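Endonuclease MutS2 (Deinococcus radiodurans, PDB 4OD6) probably senses collided ribosomes and splits them using ATP hydrolysis, and has endonuclease activity, here represented by its Smr domain. Local coordinates at residues A[42-47]-A[83-88]; A[27-32]-A[63-68]. All coordinates share one frame; numbering follows the deposited sequence. Where two conformers were deposited one is given.

Contact 1: residues A[42-47]-A[83-88]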
# COMPACT_ATOMS: atom_id res chain seq x y z
N PRO A 42 -4.53 8.71 -4.54
CA PRO A 42 -3.66 7.71 -3.91
C PRO A 42 -4.37 6.45 -3.51
O PRO A 42 -5.60 6.43 -3.43
CB PRO A 42 -3.18 8.42 -2.65
CG PRO A 42 -4.36 9.24 -2.26
CD PRO A 42 -5.01 9.68 -3.52
N LEU A 43 -3.58 5.42 -3.23
CA LEU A 43 -4.06 4.18 -2.62
C LEU A 43 -3.75 4.12 -1.15
O LEU A 43 -2.69 4.49 -0.74
CB LEU A 43 -3.41 2.97 -3.25
CG LEU A 43 -3.51 2.88 -4.73
CD1 LEU A 43 -2.99 1.52 -5.15
CD2 LEU A 43 -4.91 3.11 -5.26
N ARG A 44 -4.69 3.60 -0.37
CA ARG A 44 -4.50 3.34 1.05
C ARG A 44 -4.33 1.83 1.25
O ARG A 44 -5.24 1.05 1.02
CB ARG A 44 -5.68 3.81 1.92
CG ARG A 44 -5.68 5.27 2.23
CD ARG A 44 -6.92 5.68 3.00
NE ARG A 44 -7.21 4.91 4.21
CZ ARG A 44 -6.77 5.19 5.42
NH1 ARG A 44 -5.98 6.20 5.63
NH2 ARG A 44 -7.13 4.41 6.40
N VAL A 45 -3.14 1.45 1.68
CA VAL A 45 -2.79 0.06 1.89
C VAL A 45 -2.88 -0.23 3.38
O VAL A 45 -2.04 0.16 4.16
CB VAL A 45 -1.38 -0.24 1.35
CG1 VAL A 45 -1.03 -1.71 1.50
CG2 VAL A 45 -1.26 0.20 -0.09
N VAL A 46 -3.93 -0.95 3.72
CA VAL A 46 -4.25 -1.33 5.08
C VAL A 46 -3.60 -2.66 5.42
O VAL A 46 -4.18 -3.71 5.19
CB VAL A 46 -5.80 -1.34 5.32
CG1 VAL A 46 -6.10 -1.55 6.79
CG2 VAL A 46 -6.39 -0.03 4.80
N HIS A 47 -2.40 -2.58 5.99
CA HIS A 47 -1.64 -3.78 6.36
C HIS A 47 -1.61 -4.09 7.84
O HIS A 47 -1.24 -5.15 8.20
CB HIS A 47 -0.21 -3.77 5.81
CG HIS A 47 0.50 -2.47 6.00
ND1 HIS A 47 0.78 -1.95 7.25
CD2 HIS A 47 0.90 -1.54 5.11
CE1 HIS A 47 1.35 -0.78 7.11
NE2 HIS A 47 1.43 -0.50 5.82
N VAL A 83 -1.18 1.83 8.07
CA VAL A 83 -1.61 2.12 6.71
C VAL A 83 -0.48 2.82 5.97
O VAL A 83 0.13 3.77 6.45
CB VAL A 83 -2.86 3.00 6.70
CG1 VAL A 83 -3.30 3.32 5.28
CG2 VAL A 83 -3.98 2.36 7.52
N THR A 84 -0.22 2.36 4.77
CA THR A 84 0.75 3.01 3.88
C THR A 84 -0.00 3.68 2.72
O THR A 84 -0.79 3.08 2.06
CB THR A 84 1.81 2.02 3.30
OG1 THR A 84 2.63 1.51 4.35
CG2 THR A 84 2.71 2.69 2.31
N ILE A 85 0.27 4.95 2.51
CA ILE A 85 -0.28 5.71 1.40
C ILE A 85 0.64 5.57 0.23
O ILE A 85 1.85 5.80 0.35
CB ILE A 85 -0.38 7.22 1.76
CG1 ILE A 85 -1.17 7.43 3.07
CG2 ILE A 85 -1.04 8.03 0.66
CD1 ILE A 85 -2.56 6.89 3.02
N VAL A 86 0.08 5.19 -0.90
CA VAL A 86 0.85 5.03 -2.12
C VAL A 86 0.35 6.06 -3.14
O VAL A 86 -0.80 6.06 -3.55
CB VAL A 86 0.74 3.60 -2.68
CG1 VAL A 86 1.54 3.47 -3.97
CG2 VAL A 86 1.22 2.56 -1.65
N ASN A 87 1.26 6.95 -3.54
CA ASN A 87 1.04 7.90 -4.64
C ASN A 87 1.52 7.26 -5.92
O ASN A 87 2.67 6.93 -6.05
CB ASN A 87 1.76 9.20 -4.36
CG ASN A 87 1.30 9.82 -3.06
OD1 ASN A 87 0.13 10.09 -2.90
ND2 ASN A 87 2.22 9.98 -2.12
N VAL A 88 0.57 7.03 -6.81
CA VAL A 88 0.77 6.30 -8.05
C VAL A 88 1.04 7.28 -9.19
O VAL A 88 0.45 8.33 -9.29
CB VAL A 88 -0.48 5.44 -8.37
CG1 VAL A 88 -0.31 4.71 -9.69
CG2 VAL A 88 -0.76 4.46 -7.26
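Arg44 lays its guanidinium against Val83: CG1 of Val83 sits 3.9 Å above the plane, over its centre. A bend at chi3 (53°) swings the group over Val83. Closer to the backbone, CG of Arg44 lies 3.6 Å from CD1 of Ile85, the two side chains pointing the same way. The polar end of Arg44 is held by a salt bridge from NE to Glu13 and a bond from NH1 to the carbonyl of Gln78, with Phe10 adding a cation-pi contact. Beneath these side chains, strands 43-46 and 83-88, the central pair of the Smr domain's mixed sheet, run antiparallel, their axes 4.7 Å apart. Leu43 with Val86 and Val45 with Thr84 are hydrogen-bonded pairs, each joined by two backbone bonds; Arg44 with Ile85 and Val46 with Val83 are non-hydrogen-bonded pairs. On the other face, where helix 21-38 covers Leu43 and Val45, CG2 of Val45 meets CG2 of Val86 at 3.8 Å and CG of Leu43 meets CG2 of Val88 at 4.1 Å. Past the last pair, His47 turns its ring back with chi1 at 46°, and its NE2 lies 2.8 Å from OG1 of Thr84 in a nearly straight hydrogen bond (163°) at the ring edge. Both buried polar atoms thereby gain a partner; ND1 is bonded too, consistent with a fixed ring. Backbone bonds thus zip the strands, separating an apolar face from one with a salt-bridged arginine.

Contact 2: residues A[27-32]-A[63-68]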
# COMPACT_ATOMS: atom_id res chain seq x y z
N GLU A 27 -0.81 -8.90 -4.17
CA GLU A 27 -2.01 -8.07 -4.19
C GLU A 27 -1.69 -6.59 -4.36
O GLU A 27 -2.34 -5.91 -5.10
CB GLU A 27 -2.87 -8.31 -2.95
CG GLU A 27 -3.48 -9.71 -2.86
CD GLU A 27 -4.27 -10.12 -4.08
OE1 GLU A 27 -5.10 -9.31 -4.47
OE2 GLU A 27 -4.00 -11.22 -4.59
N LEU A 28 -0.67 -6.14 -3.65
CA LEU A 28 -0.28 -4.75 -3.75
C LEU A 28 0.19 -4.41 -5.17
O LEU A 28 -0.19 -3.40 -5.73
CB LEU A 28 0.81 -4.43 -2.72
CG LEU A 28 1.37 -3.00 -2.75
CD1 LEU A 28 0.26 -1.97 -2.58
CD2 LEU A 28 2.43 -2.83 -1.66
N ARG A 29 0.99 -5.28 -5.75
CA ARG A 29 1.51 -5.07 -7.09
C ARG A 29 0.35 -4.99 -8.10
O ARG A 29 0.35 -4.13 -8.94
CB ARG A 29 2.49 -6.20 -7.43
CG ARG A 29 3.04 -6.14 -8.83
CD ARG A 29 4.09 -7.21 -8.99
NE ARG A 29 4.71 -7.18 -10.28
CZ ARG A 29 5.47 -6.21 -10.72
NH1 ARG A 29 5.80 -5.19 -9.92
NH2 ARG A 29 5.99 -6.30 -11.93
N ALA A 30 -0.63 -5.89 -7.99
CA ALA A 30 -1.82 -5.88 -8.87
C ALA A 30 -2.64 -4.63 -8.67
O ALA A 30 -3.12 -4.05 -9.60
CB ALA A 30 -2.66 -7.13 -8.59
N ALA A 31 -2.81 -4.22 -7.43
CA ALA A 31 -3.61 -3.03 -7.12
C ALA A 31 -2.98 -1.80 -7.69
O ALA A 31 -3.67 -0.92 -8.15
CB ALA A 31 -3.84 -2.89 -5.63
N ILE A 32 -1.67 -1.68 -7.58
CA ILE A 32 -0.96 -0.53 -8.09
C ILE A 32 -1.03 -0.49 -9.61
O ILE A 32 -1.25 0.54 -10.17
CB ILE A 32 0.51 -0.50 -7.60
CG1 ILE A 32 0.53 -0.26 -6.10
CG2 ILE A 32 1.32 0.55 -8.34
CD1 ILE A 32 1.89 -0.42 -5.47
N LYS A 63 9.77 0.55 -2.91
CA LYS A 63 10.88 1.40 -3.26
C LYS A 63 11.22 1.17 -4.69
O LYS A 63 11.91 1.91 -5.33
CB LYS A 63 12.12 1.08 -2.38
CG LYS A 63 12.03 1.41 -0.87
CD LYS A 63 12.62 0.36 0.08
CE LYS A 63 12.47 0.69 1.59
NZ LYS A 63 12.81 -0.40 2.60
N THR A 64 10.87 -0.02 -5.21
CA THR A 64 11.20 -0.32 -6.64
C THR A 64 10.05 -0.62 -7.64
O THR A 64 10.27 -0.96 -8.79
CB THR A 64 12.23 -1.47 -6.80
OG1 THR A 64 11.70 -2.68 -6.23
CG2 THR A 64 13.56 -1.11 -6.14
N ASP A 65 8.81 -0.50 -7.19
CA ASP A 65 7.67 -0.77 -8.02
C ASP A 65 7.70 0.35 -9.18
O ASP A 65 7.69 1.54 -8.85
CB ASP A 65 6.36 -0.76 -7.24
CG ASP A 65 5.10 -0.95 -8.15
OD1 ASP A 65 4.87 -0.17 -9.05
OD2 ASP A 65 4.33 -1.90 -7.89
N LYS A 66 7.62 0.00 -10.45
CA LYS A 66 7.79 0.98 -11.55
C LYS A 66 6.72 2.07 -11.62
O LYS A 66 6.84 3.06 -12.32
CB LYS A 66 7.83 0.25 -12.91
CG LYS A 66 6.52 -0.39 -13.31
CD LYS A 66 6.63 -1.20 -14.60
CE LYS A 66 5.27 -1.41 -15.24
NZ LYS A 66 4.60 -0.12 -15.56
N ASN A 67 5.61 1.80 -10.95
CA ASN A 67 4.36 2.57 -11.05
C ASN A 67 4.18 3.57 -9.91
O ASN A 67 3.23 4.35 -9.91
CB ASN A 67 3.16 1.62 -11.06
CG ASN A 67 3.03 0.86 -12.36
OD1 ASN A 67 3.28 1.39 -13.44
ND2 ASN A 67 2.64 -0.41 -12.26
N VAL A 68 5.08 3.53 -8.94
CA VAL A 68 4.95 4.31 -7.73
C VAL A 68 5.74 5.61 -7.78
O VAL A 68 6.92 5.59 -8.11
CB VAL A 68 5.40 3.47 -6.53
CG1 VAL A 68 5.49 4.30 -5.27
CG2 VAL A 68 4.44 2.29 -6.32
O HOH W 1 2.57 -2.38 -9.93
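Ile32 loses the most surface here, reaching from helix 21-38 to the turn made by Asp65 to Val68. Its two branches divide the work: CG2 rests 3.5 Å from CB of Asn67, while CD1 lies 3.8 Å from CG2 of Val68. The Asp65 carboxylate comes from the opposite direction, its OD1 3.7 Å from CG2 of Ile32. That carboxylate also shapes its own loop, since OD1 accepts the backbone N of Asn67 at 2.8 Å, nearly in line with its C-O bond. This Asx turn is set within a type I beta turn. The other oxygen, OD2, receives a water 2.7 Å away that also donates to the carbonyl O of Arg29 and accepts from ND2 of Asn67, bridging helix and loop through three bonds. Arg29, its side chain extended, brings NH1 to 4.1 Å from OD2 of Asp65, beyond a salt bridge, the guanidinium and carboxylate planes 61° apart; NH1 bonds to the hydroxyl of Tyr61, which also reaches OD2 in a weak hydrogen bond. Leu62 of helix 53-62 packs on Ile32 and Val68, and Leu43 of strand 43-46 touches Ile32, placing the contact where helix 21-38 meets the loop from helix 53-62 into strand 68-73.

The centres of contacts 1 and 2 lie about 10 Å apart in one Smr domain, and their segments alternate along the chain (27-32, 42-47, 63-68, 83-88), so the two contacts interlock. Contact 1 joins the two central strands of a mixed sheet ordered 13-15, 43-46, 83-88, 68-73; contact 2 joins helix 21-38, which precedes strand 43-46, to the loop entering edge strand 68-73. They touch directly: CG2 of Val45 is 3.6 Å from CD1 of Leu28, and CG1 of Val88 is 3.6 Å from O of Asn67. Helix 21-38 thus covers the side of the sheet that carries Leu43 and Val45, and the loop abuts the end of strand 83-88.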